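Local coordinates for protein glycosyl hydrolase family 88 (Pedobacter heparinus, PDB 3WIW) that hydrolyses heparin-derived saccharides as an unsaturated glucuronyl hydrolase, releasing the unsaturated uronic acid from their non-reducing end, at residues Asn55-Asn60 with Asn367-Thr372; Pro303-Ala308 with Lys358-Ala363; Asn143-Leu148 with Glu180-Ala185; Thr75-Gly80 with Leu117-Tyr122. One frame throughout, in Å; residues are numbered along the deposited sequence.

Interaction 1: Asn55-Asn60 with Asn367-Thr372; sequences NPRSVN and NSEIDT
R57 and E369 form a two-pronged salt bridge. The arginine presents its side: R57 NE meets E369 OE2 at 2.8 Å, and R57 NH2 meets E369 OE1 at 3.0 Å in a nearly straight bond. The pairing is not flat. The guanidinium and carboxylate planes are 42° apart, and NH2 approaches OE1 from above the carboxylate plane. With CG trans to the backbone N (chi1 175°), R57 runs extended to NE and meets the glutamate chain at about a right angle. S58 OG gives a further bond to E369 OE2, 2.6 Å long, on the anti side, while NE uses the syn side. OE2 is thus gripped by two donors.

R57 and S58 form a classic beta bulge opposite R66 of the paired strand 65-68, and their two side chains reach the same carboxylate. The contact ties strand 55-59 to the loop before helix 375-392. The E369 side chain lies about 7 Å from that of R246, predicted to bind substrate. R57 NH1 has its own salt bridge, to D72.

The T372 end rests on one hydrogen bond, V59 N to T372 OG1 at 2.9 Å, with S58 CB alongside. The solvent side lies at partly exposed V59 and exposed D371.

Interaction 2: Pro303-Ala308 with Lys358-Ala363; sequences PRDASA and KHSVGA
D305 holds V361 by a side chain to backbone hydrogen bond. V361 N gives to D305 OD1 at 3.0 Å, coming from well above the carboxylate plane. S307 OG reaches the same D305 OD1 at 2.8 Å from the opposite face. D305 is the N-cap of helix 306-322, and its OD1 also takes a weak capping bond from S307 N. A chi1 of -179° swings the carboxylate over to this side. The main-chain link is A306 N to H359 O, 2.8 Å. S307 N also gives a weak bond to the side-chain oxygen S360 OG.

The charged partner lies outside the two segments. It is R246, predicted to bind substrate. Its NH1 makes a salt bridge with D305 OD2, and V361 O, S307 OG and G362 O also accept from its guanidinium. D305 therefore looks like a second-shell residue that positions R246. Cutting D305 back to an alanine is likely to leave V361 N and S307 OG without their shared acceptor and R246 without its carboxylate mate.

Apolar and close nonbonded contacts add to this. V361 CG2 lies 3.2 Å from R304 O and 4.0 Å from P303 CB. A306 CB sits 3.3 Å from K358 O.

The contact fastens the short strand 360-361 across the start of helix 306-322. Helix 375-392 touches S307 and S360 through A377, and T372 pairs with S360 through the backbone.

Interaction 3: Asn143-Leu148 with Glu180-Ala185; sequences NGAANL and EYLYWA
Y181 drives its hydroxyl end into the hollow at G144. Y181 OH lies 3.2 Å from G144 CA, where a beta carbon would collide with it. The first torsion of Y181, chi1 -171°, carries the ring away from its own backbone N and aims it at helix 138-150. The oxygen is also near A145 N, but the angle is poor and no bond forms; it bonds instead to L141 O, one turn back.

The next bump is the methyl of A145. A145 CB packs against A185 CB at 3.5 Å, tighter than usual for two carbons, and it also touches Y181 CE1. With only a methyl on each side, A145 and A185 meet directly. L148 is the larger knob. L148 CD2 fits the notch between two side chains, 3.9 Å from Y181 CD2 and 3.7 Å from L182 CG. L182 answers by laying its CD2 over A145 O, 3.7 Å away. The segment axes come within 9.9 Å and cross at -118°.

The pair belongs to the alpha6/alpha6 barrel. Helix 117-132 covers it through L117 on L148 and L121 and Y122 on Y181, and W194 of helix 192-208 packs on A145.

Interaction 4: Thr75-Gly80 with Leu117-Tyr122; sequences TGFFPG and LGFMLY
F77 and F119 turn their rings together through nearly equal first torsions. In each, CG stands beside the backbone N and opposite the carbonyl carbon, with chi1 of -69° in F77 and -70° in F119. The rings meet obliquely. Their centroids are 5.4 Å apart and their planes are 50° from each other. The touching point is F77 CZ, which lies 3.3 Å from F119 CD1.

The backbones come close at G76 and M120, whose CA atoms are 4.1 Å apart. G76 CA approaches M120 O at 3.3 Å in a CA-H...O contact; a beta carbon on G76 would clash with this oxygen. A water links the two backbones. The water oxygen accepts from G76 N at 2.8 Å, and the same water gives a weak bond to F119 O at 2.9 Å. T75 CG2 touches M120 CE only loosely.

The contact joins helix 77-89, with the residues leading into it, to the start of helix 117-132 in the alpha6/alpha6 barrel. Helix 117-132 opens with a wider pi-type turn. D116, the predicted nucleophile, comes just before it.

The F119 ring also packs on W250, predicted to bind substrate, and meets W73 edge-to-face. Replacing F119 by alanine is likely to open a gap between F77 CZ, W73 and W250 beside the predicted site. A bound EPE molecule lies about 4 Å from the F119 side chain. F77 meets Y379 edge-to-face on helix 375-392.

Overall arrangement
Interaction 1 joins strand 55-59 to the loop before helix 375-392, so the other three contacts are nested inside its long loop. Interactions 4, 3 and 2 follow in series along the chain. Interactions 1 and 2 have centres about 10 Å apart and touch through D371 with H359 and E369 with G362. N55 and T75 link interaction 1 to interaction 4. Interactions 3 and 4, centres about 13 Å apart, share a packed interface of L117 and Y122 against helices 138-150 and 175-188. Interactions 2 and 3 are about 28 Å apart by centres. Interactions 3 and 4 pack barrel helices, while 1 and 2 tie strands and loops; all four lie near predicted site residues, 2 and 4 nearest.

Interaction 1: Asn55-Asn60 with Asn367-Thr372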
loop_
_atom_site.group_PDB
_atom_site.type_symbol
_atom_site.label_atom_id
_atom_site.label_comp_id
_atom_site.label_asym_id
_atom_site.label_seq_id
_atom_site.Cartn_x
_atom_site.Cartn_y
_atom_site.Cartn_z
ATOM N N ASN A 55 1.516 -15.241 -8.305
ATOM C CA ASN A 55 2.070 -14.804 -7.036
ATOM C C ASN A 55 1.199 -15.153 -5.845
ATOM O O ASN A 55 -0.025 -15.166 -5.948
ATOM C CB ASN A 55 2.317 -13.304 -7.102
ATOM C CG ASN A 55 3.355 -12.968 -8.132
ATOM O OD1 ASN A 55 4.514 -13.361 -7.984
ATOM N ND2 ASN A 55 2.946 -12.326 -9.216
ATOM N N PRO A 56 1.818 -15.441 -4.696
ATOM C CA PRO A 56 0.996 -15.740 -3.514
ATOM C C PRO A 56 0.238 -14.500 -3.056
ATOM O O PRO A 56 0.832 -13.425 -2.938
ATOM C CB PRO A 56 2.042 -16.170 -2.484
ATOM C CG PRO A 56 3.277 -15.455 -2.878
ATOM C CD PRO A 56 3.262 -15.432 -4.387
ATOM N N ARG A 57 -1.067 -14.655 -2.815
ATOM C CA ARG A 57 -1.906 -13.543 -2.390
ATOM C C ARG A 57 -2.424 -13.659 -0.954
ATOM O O ARG A 57 -2.262 -12.745 -0.165
ATOM C CB ARG A 57 -3.090 -13.365 -3.345
ATOM C CG ARG A 57 -4.082 -12.301 -2.889
ATOM C CD ARG A 57 -5.155 -12.012 -3.946
ATOM N NE ARG A 57 -6.301 -11.337 -3.358
ATOM C CZ ARG A 57 -7.181 -10.575 -3.996
ATOM N NH1 ARG A 57 -7.005 -10.277 -5.293
ATOM N NH2 ARG A 57 -8.216 -10.066 -3.320
ATOM N N SER A 58 -3.085 -14.764 -0.628
ATOM C CA SER A 58 -3.687 -14.922 0.686
ATOM C C SER A 58 -3.888 -16.407 0.949
ATOM O O SER A 58 -3.581 -17.246 0.094
ATOM C CB SER A 58 -5.015 -14.160 0.796
ATOM O OG SER A 58 -5.950 -14.612 -0.173
ATOM N N VAL A 59 -4.397 -16.743 2.133
ATOM C CA VAL A 59 -4.645 -18.132 2.477
ATOM C C VAL A 59 -6.154 -18.340 2.603
ATOM O O VAL A 59 -6.827 -17.644 3.361
ATOM C CB VAL A 59 -3.906 -18.511 3.766
ATOM C CG1 VAL A 59 -4.241 -19.958 4.183
ATOM C CG2 VAL A 59 -2.400 -18.358 3.576
ATOM N N ASN A 60 -6.680 -19.278 1.824
ATOM C CA ASN A 60 -8.103 -19.607 1.832
ATOM C C ASN A 60 -8.527 -20.262 3.138
ATOM O O ASN A 60 -7.680 -20.816 3.847
ATOM C CB ASN A 60 -8.381 -20.574 0.690
ATOM C CG ASN A 60 -8.155 -19.939 -0.666
ATOM O OD1 ASN A 60 -8.517 -18.771 -0.887
ATOM N ND2 ASN A 60 -7.529 -20.682 -1.577
ATOM N N ASN A 367 -17.449 -11.400 2.851
ATOM C CA ASN A 367 -16.924 -12.672 3.346
ATOM C C ASN A 367 -15.662 -13.072 2.582
ATOM O O ASN A 367 -15.487 -14.234 2.184
ATOM C CB ASN A 367 -17.976 -13.789 3.255
ATOM C CG ASN A 367 -17.555 -15.034 3.998
ATOM O OD1 ASN A 367 -16.777 -14.956 4.957
ATOM N ND2 ASN A 367 -18.040 -16.198 3.551
ATOM N N SER A 368 -14.767 -12.108 2.385
ATOM C CA SER A 368 -13.603 -12.322 1.540
ATOM C C SER A 368 -12.331 -12.005 2.300
ATOM O O SER A 368 -12.147 -10.880 2.788
ATOM C CB SER A 368 -13.707 -11.443 0.301
ATOM O OG SER A 368 -12.590 -11.641 -0.538
ATOM N N GLU A 369 -11.448 -13.000 2.387
ATOM C CA GLU A 369 -10.127 -12.809 2.987
ATOM C C GLU A 369 -10.213 -12.223 4.391
ATOM O O GLU A 369 -9.537 -11.249 4.722
ATOM C CB GLU A 369 -9.233 -11.962 2.052
ATOM C CG GLU A 369 -8.896 -12.701 0.740
ATOM C CD GLU A 369 -8.131 -11.878 -0.277
ATOM O OE1 GLU A 369 -8.435 -10.680 -0.432
ATOM O OE2 GLU A 369 -7.206 -12.417 -0.937
ATOM N N ILE A 370 -11.031 -12.837 5.232
ATOM C CA ILE A 370 -11.157 -12.373 6.603
ATOM C C ILE A 370 -10.159 -13.113 7.482
ATOM O O ILE A 370 -10.224 -14.339 7.613
ATOM C CB ILE A 370 -12.575 -12.584 7.169
ATOM C CG1 ILE A 370 -13.622 -11.852 6.311
ATOM C CG2 ILE A 370 -12.631 -12.105 8.617
ATOM C CD1 ILE A 370 -15.064 -12.258 6.654
ATOM N N ASP A 371 -9.243 -12.359 8.085
ATOM C CA ASP A 371 -8.278 -12.890 9.062
ATOM C C ASP A 371 -7.309 -13.866 8.394
ATOM O O ASP A 371 -7.230 -15.036 8.750
ATOM C CB ASP A 371 -8.959 -13.501 10.317
ATOM C CG ASP A 371 -7.975 -13.720 11.438
ATOM O OD1 ASP A 371 -6.841 -13.238 11.351
ATOM O OD2 ASP A 371 -8.297 -14.391 12.421
ATOM N N THR A 372 -6.566 -13.364 7.412
ATOM C CA THR A 372 -5.636 -14.138 6.604
ATOM C C THR A 372 -4.411 -13.272 6.357
ATOM O O THR A 372 -4.508 -12.039 6.344
ATOM C CB THR A 372 -6.253 -14.483 5.173
ATOM O OG1 THR A 372 -5.226 -14.970 4.289
ATOM C CG2 THR A 372 -6.811 -13.260 4.486
#

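Interaction 2: Pro303-Ala308 with Lys358-Ala363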
loop_
_atom_site.group_PDB
_atom_site.type_symbol
_atom_site.label_atom_id
_atom_site.label_comp_id
_atom_site.label_asym_id
_atom_site.label_seq_id
_atom_site.Cartn_x
_atom_site.Cartn_y
_atom_site.Cartn_z
ATOM N N PRO A 303 -12.664 -8.128 14.077
ATOM C CA PRO A 303 -11.387 -8.499 13.439
ATOM C C PRO A 303 -10.478 -7.294 13.208
ATOM O O PRO A 303 -10.933 -6.218 12.777
ATOM C CB PRO A 303 -11.827 -9.087 12.098
ATOM C CG PRO A 303 -13.200 -9.606 12.374
ATOM C CD PRO A 303 -13.823 -8.628 13.328
ATOM N N ARG A 304 -9.190 -7.476 13.502
ATOM C CA ARG A 304 -8.163 -6.457 13.213
ATOM C C ARG A 304 -7.686 -6.558 11.773
ATOM O O ARG A 304 -7.854 -7.594 11.118
ATOM C CB ARG A 304 -6.948 -6.664 14.123
ATOM C CG ARG A 304 -7.318 -6.746 15.590
ATOM C CD ARG A 304 -8.105 -5.507 16.063
ATOM N NE ARG A 304 -8.154 -5.508 17.519
ATOM C CZ ARG A 304 -7.139 -5.138 18.310
ATOM N NH1 ARG A 304 -7.228 -5.277 19.640
ATOM N NH2 ARG A 304 -6.016 -4.668 17.779
ATOM N N ASP A 305 -7.069 -5.496 11.283
ATOM C CA ASP A 305 -6.536 -5.541 9.928
ATOM C C ASP A 305 -5.068 -5.134 9.955
ATOM O O ASP A 305 -4.719 -3.918 9.923
ATOM C CB ASP A 305 -7.349 -4.621 9.004
ATOM C CG ASP A 305 -6.859 -4.655 7.569
ATOM O OD1 ASP A 305 -6.154 -5.639 7.196
ATOM O OD2 ASP A 305 -7.175 -3.711 6.801
ATOM N N ALA A 306 -4.205 -6.148 9.983
ATOM C CA ALA A 306 -2.769 -5.908 10.020
ATOM C C ALA A 306 -2.301 -5.084 8.816
ATOM O O ALA A 306 -1.378 -4.286 8.955
ATOM C CB ALA A 306 -1.994 -7.210 10.092
ATOM N N SER A 307 -2.909 -5.258 7.635
ATOM C CA SER A 307 -2.459 -4.533 6.446
ATOM C C SER A 307 -2.605 -3.029 6.666
ATOM O O SER A 307 -1.706 -2.254 6.322
ATOM C CB SER A 307 -3.214 -5.005 5.199
ATOM O OG SER A 307 -4.567 -4.591 5.187
ATOM N N ALA A 308 -3.720 -2.603 7.264
ATOM C CA ALA A 308 -3.907 -1.186 7.580
ATOM C C ALA A 308 -2.815 -0.707 8.539
ATOM O O ALA A 308 -2.291 0.408 8.384
ATOM C CB ALA A 308 -5.295 -0.934 8.161
ATOM N N LYS A 358 0.311 -12.211 9.805
ATOM C CA LYS A 358 -1.028 -12.791 9.903
ATOM C C LYS A 358 -2.082 -11.695 10.091
ATOM O O LYS A 358 -1.749 -10.520 10.293
ATOM C CB LYS A 358 -1.063 -13.728 11.105
ATOM C CG LYS A 358 -0.118 -14.912 10.950
ATOM C CD LYS A 358 -0.034 -15.761 12.230
ATOM C CE LYS A 358 0.752 -15.077 13.353
ATOM N NZ LYS A 358 0.613 -15.827 14.648
ATOM N N HIS A 359 -3.360 -12.067 10.004
ATOM C CA HIS A 359 -4.459 -11.211 10.521
ATOM C C HIS A 359 -4.767 -9.934 9.732
ATOM O O HIS A 359 -4.944 -8.872 10.338
ATOM C CB HIS A 359 -4.271 -10.850 12.004
ATOM C CG HIS A 359 -3.983 -12.020 12.890
ATOM N ND1 HIS A 359 -4.786 -13.141 12.946
ATOM C CD2 HIS A 359 -2.983 -12.227 13.779
ATOM C CE1 HIS A 359 -4.292 -13.985 13.838
ATOM N NE2 HIS A 359 -3.179 -13.463 14.334
ATOM N N SER A 360 -4.816 -10.025 8.403
ATOM C CA SER A 360 -5.410 -8.955 7.596
ATOM C C SER A 360 -6.857 -9.267 7.227
ATOM O O SER A 360 -7.308 -10.416 7.351
ATOM C CB SER A 360 -4.594 -8.680 6.331
ATOM O OG SER A 360 -3.382 -8.041 6.681
ATOM N N VAL A 361 -7.576 -8.235 6.784
ATOM C CA VAL A 361 -8.967 -8.413 6.349
ATOM C C VAL A 361 -9.117 -7.768 4.975
ATOM O O VAL A 361 -8.957 -6.536 4.838
ATOM C CB VAL A 361 -9.949 -7.749 7.344
ATOM C CG1 VAL A 361 -11.395 -7.808 6.817
ATOM C CG2 VAL A 361 -9.872 -8.408 8.717
ATOM N N GLY A 362 -9.426 -8.586 3.962
ATOM C CA GLY A 362 -9.603 -8.076 2.612
ATOM C C GLY A 362 -10.902 -7.299 2.444
ATOM O O GLY A 362 -10.894 -6.095 2.176
ATOM N N ALA A 363 -12.042 -7.979 2.593
ATOM C CA ALA A 363 -13.344 -7.343 2.394
ATOM C C ALA A 363 -14.377 -8.067 3.242
ATOM O O ALA A 363 -15.031 -9.026 2.794
ATOM C CB ALA A 363 -13.734 -7.319 0.882
#

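Interaction 3: Asn143-Leu148 with Glu180-Ala185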
loop_
_atom_site.group_PDB
_atom_site.type_symbol
_atom_site.label_atom_id
_atom_site.label_comp_id
_atom_site.label_asym_id
_atom_site.label_seq_id
_atom_site.Cartn_x
_atom_site.Cartn_y
_atom_site.Cartn_z
ATOM N N ASN A 143 5.680 2.256 -20.572
ATOM C CA ASN A 143 4.398 1.897 -21.179
ATOM C C ASN A 143 3.270 1.917 -20.145
ATOM O O ASN A 143 2.184 2.420 -20.420
ATOM C CB ASN A 143 4.465 0.531 -21.860
ATOM C CG ASN A 143 5.225 0.569 -23.160
ATOM O OD1 ASN A 143 5.337 1.617 -23.801
ATOM N ND2 ASN A 143 5.771 -0.569 -23.550
ATOM N N GLY A 144 3.521 1.372 -18.950
ATOM C CA GLY A 144 2.521 1.356 -17.890
ATOM C C GLY A 144 2.120 2.759 -17.491
ATOM O O GLY A 144 0.945 3.032 -17.235
ATOM N N ALA A 145 3.095 3.654 -17.390
ATOM C CA ALA A 145 2.776 5.001 -16.958
ATOM C C ALA A 145 1.876 5.727 -17.952
ATOM O O ALA A 145 0.973 6.459 -17.552
ATOM C CB ALA A 145 4.038 5.800 -16.680
ATOM N N ALA A 146 2.108 5.520 -19.241
ATOM C CA ALA A 146 1.253 6.144 -20.243
ATOM C C ALA A 146 -0.170 5.627 -20.099
ATOM O O ALA A 146 -1.131 6.392 -20.210
ATOM C CB ALA A 146 1.783 5.877 -21.649
ATOM N N ASN A 147 -0.320 4.332 -19.822
ATOM C CA ASN A 147 -1.657 3.755 -19.648
ATOM C C ASN A 147 -2.366 4.251 -18.393
ATOM O O ASN A 147 -3.586 4.435 -18.385
ATOM C CB ASN A 147 -1.587 2.227 -19.658
ATOM C CG ASN A 147 -1.374 1.676 -21.063
ATOM O OD1 ASN A 147 -1.834 2.270 -22.052
ATOM N ND2 ASN A 147 -0.663 0.557 -21.163
ATOM N N LEU A 148 -1.595 4.494 -17.340
ATOM C CA LEU A 148 -2.172 5.032 -16.122
ATOM C C LEU A 148 -2.622 6.478 -16.350
ATOM O O LEU A 148 -3.749 6.868 -15.994
ATOM C CB LEU A 148 -1.175 4.939 -14.977
ATOM C CG LEU A 148 -1.700 5.443 -13.628
ATOM C CD1 LEU A 148 -3.008 4.748 -13.234
ATOM C CD2 LEU A 148 -0.637 5.212 -12.554
ATOM N N GLU A 180 1.998 7.493 -6.942
ATOM C CA GLU A 180 3.451 7.489 -6.756
ATOM C C GLU A 180 4.141 7.156 -8.094
ATOM O O GLU A 180 5.135 7.783 -8.490
ATOM C CB GLU A 180 3.860 6.500 -5.661
ATOM C CG GLU A 180 5.336 6.687 -5.312
ATOM C CD GLU A 180 5.832 5.775 -4.226
ATOM O OE1 GLU A 180 7.062 5.679 -4.044
ATOM O OE2 GLU A 180 5.001 5.204 -3.508
ATOM N N TYR A 181 3.593 6.155 -8.776
ATOM C CA TYR A 181 4.057 5.743 -10.092
ATOM C C TYR A 181 4.115 6.926 -11.058
ATOM O O TYR A 181 5.137 7.132 -11.742
ATOM C CB TYR A 181 3.107 4.681 -10.613
ATOM C CG TYR A 181 3.521 3.955 -11.895
ATOM C CD1 TYR A 181 4.787 4.086 -12.488
ATOM C CD2 TYR A 181 2.595 3.089 -12.499
ATOM C CE1 TYR A 181 5.094 3.357 -13.658
ATOM C CE2 TYR A 181 2.883 2.367 -13.622
ATOM C CZ TYR A 181 4.125 2.499 -14.209
ATOM O OH TYR A 181 4.378 1.749 -15.329
ATOM N N LEU A 182 3.061 7.741 -11.109
ATOM C CA LEU A 182 3.034 8.871 -12.035
ATOM C C LEU A 182 3.955 10.004 -11.614
ATOM O O LEU A 182 4.506 10.675 -12.491
ATOM C CB LEU A 182 1.622 9.410 -12.206
ATOM C CG LEU A 182 0.667 8.644 -13.101
ATOM C CD1 LEU A 182 -0.623 9.437 -13.261
ATOM C CD2 LEU A 182 1.309 8.382 -14.449
ATOM N N TYR A 183 4.074 10.298 -10.319
ATOM C CA TYR A 183 5.050 11.319 -9.922
ATOM C C TYR A 183 6.448 10.929 -10.394
ATOM O O TYR A 183 7.184 11.740 -10.973
ATOM C CB TYR A 183 5.087 11.509 -8.415
ATOM C CG TYR A 183 3.856 12.107 -7.761
ATOM C CD1 TYR A 183 3.294 13.307 -8.197
ATOM C CD2 TYR A 183 3.294 11.496 -6.634
ATOM C CE1 TYR A 183 2.190 13.842 -7.550
ATOM C CE2 TYR A 183 2.189 12.029 -5.995
ATOM C CZ TYR A 183 1.648 13.202 -6.449
ATOM O OH TYR A 183 0.560 13.745 -5.802
ATOM N N TRP A 184 6.806 9.670 -10.175
ATOM C CA TRP A 184 8.110 9.158 -10.567
ATOM C C TRP A 184 8.264 9.205 -12.084
ATOM O O TRP A 184 9.263 9.693 -12.601
ATOM C CB TRP A 184 8.307 7.714 -10.056
ATOM C CG TRP A 184 9.519 7.085 -10.664
ATOM C CD1 TRP A 184 10.814 7.229 -10.253
ATOM C CD2 TRP A 184 9.556 6.277 -11.858
ATOM N NE1 TRP A 184 11.647 6.538 -11.110
ATOM C CE2 TRP A 184 10.901 5.946 -12.098
ATOM C CE3 TRP A 184 8.572 5.771 -12.719
ATOM C CZ2 TRP A 184 11.300 5.137 -13.179
ATOM C CZ3 TRP A 184 8.962 4.971 -13.803
ATOM C CH2 TRP A 184 10.316 4.669 -14.022
ATOM N N ALA A 185 7.266 8.706 -12.806
ATOM C CA ALA A 185 7.363 8.592 -14.265
ATOM C C ALA A 185 7.377 9.961 -14.950
ATOM O O ALA A 185 8.085 10.162 -15.938
ATOM C CB ALA A 185 6.211 7.751 -14.788
#

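Interaction 4: Thr75-Gly80 with Leu117-Tyr122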
loop_
_atom_site.group_PDB
_atom_site.type_symbol
_atom_site.label_atom_id
_atom_site.label_comp_id
_atom_site.label_asym_id
_atom_site.label_seq_id
_atom_site.Cartn_x
_atom_site.Cartn_y
_atom_site.Cartn_z
ATOM N N THR A 75 -0.895 -8.516 -7.726
ATOM C CA THR A 75 0.131 -9.407 -8.240
ATOM C C THR A 75 1.565 -8.845 -8.098
ATOM O O THR A 75 2.539 -9.604 -8.030
ATOM C CB THR A 75 -0.190 -9.798 -9.693
ATOM O OG1 THR A 75 0.571 -10.953 -10.048
ATOM C CG2 THR A 75 0.111 -8.658 -10.664
ATOM N N GLY A 76 1.702 -7.524 -8.078
ATOM C CA GLY A 76 3.009 -6.901 -7.962
ATOM C C GLY A 76 3.601 -6.905 -6.571
ATOM O O GLY A 76 4.807 -6.643 -6.435
ATOM N N PHE A 77 2.803 -7.166 -5.526
ATOM C CA PHE A 77 3.314 -7.037 -4.166
ATOM C C PHE A 77 4.402 -8.045 -3.807
ATOM O O PHE A 77 5.401 -7.666 -3.221
ATOM C CB PHE A 77 2.187 -7.094 -3.133
ATOM C CG PHE A 77 1.292 -5.883 -3.179
ATOM C CD1 PHE A 77 1.790 -4.618 -2.837
ATOM C CD2 PHE A 77 -0.040 -6.004 -3.558
ATOM C CE1 PHE A 77 0.970 -3.491 -2.837
ATOM C CE2 PHE A 77 -0.874 -4.881 -3.584
ATOM C CZ PHE A 77 -0.366 -3.615 -3.237
ATOM N N PHE A 78 4.231 -9.322 -4.147
ATOM C CA PHE A 78 5.233 -10.334 -3.798
ATOM C C PHE A 78 6.625 -10.029 -4.397
ATOM O O PHE A 78 7.600 -9.998 -3.648
ATOM C CB PHE A 78 4.761 -11.728 -4.146
ATOM C CG PHE A 78 5.745 -12.794 -3.785
ATOM C CD1 PHE A 78 6.053 -13.057 -2.448
ATOM C CD2 PHE A 78 6.368 -13.534 -4.772
ATOM C CE1 PHE A 78 6.961 -14.043 -2.113
ATOM C CE2 PHE A 78 7.280 -14.526 -4.455
ATOM C CZ PHE A 78 7.582 -14.791 -3.120
ATOM N N PRO A 79 6.726 -9.734 -5.717
ATOM C CA PRO A 79 8.071 -9.358 -6.184
ATOM C C PRO A 79 8.596 -8.098 -5.476
ATOM O O PRO A 79 9.781 -8.023 -5.168
ATOM C CB PRO A 79 7.905 -9.151 -7.692
ATOM C CG PRO A 79 6.434 -9.188 -7.967
ATOM C CD PRO A 79 5.769 -9.914 -6.819
ATOM N N GLY A 80 7.730 -7.137 -5.177
ATOM C CA GLY A 80 8.150 -5.974 -4.419
ATOM C C GLY A 80 8.704 -6.333 -3.056
ATOM O O GLY A 80 9.715 -5.777 -2.609
ATOM N N LEU A 117 -2.187 0.006 -11.788
ATOM C CA LEU A 117 -0.864 -0.145 -12.386
ATOM C C LEU A 117 0.260 0.282 -11.438
ATOM O O LEU A 117 1.381 -0.208 -11.545
ATOM C CB LEU A 117 -0.762 0.668 -13.666
ATOM C CG LEU A 117 -1.749 0.215 -14.744
ATOM C CD1 LEU A 117 -1.658 1.166 -15.941
ATOM C CD2 LEU A 117 -1.496 -1.243 -15.168
ATOM N N GLY A 118 -0.012 1.197 -10.509
ATOM C CA GLY A 118 0.986 1.543 -9.516
ATOM C C GLY A 118 1.295 0.357 -8.593
ATOM O O GLY A 118 2.467 -0.040 -8.413
ATOM N N PHE A 119 0.266 -0.215 -7.963
ATOM C CA PHE A 119 0.479 -1.394 -7.137
ATOM C C PHE A 119 1.111 -2.537 -7.945
ATOM O O PHE A 119 1.946 -3.277 -7.429
ATOM C CB PHE A 119 -0.857 -1.883 -6.588
ATOM C CG PHE A 119 -1.492 -0.992 -5.549
ATOM C CD1 PHE A 119 -0.806 -0.589 -4.405
ATOM C CD2 PHE A 119 -2.828 -0.622 -5.686
ATOM C CE1 PHE A 119 -1.476 0.162 -3.393
ATOM C CE2 PHE A 119 -3.488 0.130 -4.711
ATOM C CZ PHE A 119 -2.807 0.509 -3.568
ATOM N N MET A 120 0.676 -2.706 -9.193
ATOM C CA MET A 120 1.071 -3.877 -9.979
ATOM C C MET A 120 2.458 -3.763 -10.598
ATOM O O MET A 120 3.262 -4.679 -10.452
ATOM C CB MET A 120 0.037 -4.131 -11.078
ATOM C CG MET A 120 -1.350 -4.458 -10.493
ATOM S SD MET A 120 -2.705 -4.289 -11.678
ATOM C CE MET A 120 -2.509 -5.799 -12.554
ATOM N N LEU A 121 2.717 -2.659 -11.306
ATOM C CA LEU A 121 4.018 -2.426 -11.952
ATOM C C LEU A 121 4.974 -1.615 -11.104
ATOM O O LEU A 121 6.160 -1.901 -11.072
ATOM C CB LEU A 121 3.842 -1.697 -13.278
ATOM C CG LEU A 121 3.323 -2.545 -14.424
ATOM C CD1 LEU A 121 2.939 -1.656 -15.604
ATOM C CD2 LEU A 121 4.405 -3.508 -14.879
ATOM N N TYR A 122 4.499 -0.561 -10.447
ATOM C CA TYR A 122 5.464 0.252 -9.719
ATOM C C TYR A 122 6.028 -0.477 -8.478
ATOM O O TYR A 122 7.216 -0.337 -8.161
ATOM C CB TYR A 122 4.907 1.638 -9.389
ATOM C CG TYR A 122 5.991 2.618 -8.990
ATOM C CD1 TYR A 122 6.957 3.024 -9.912
ATOM C CD2 TYR A 122 6.050 3.130 -7.692
ATOM C CE1 TYR A 122 7.959 3.921 -9.541
ATOM C CE2 TYR A 122 7.051 4.011 -7.295
ATOM C CZ TYR A 122 7.995 4.423 -8.247
ATOM O OH TYR A 122 9.004 5.312 -7.902
HETATM O O HOH W 1 0.118 -5.461 -7.037
#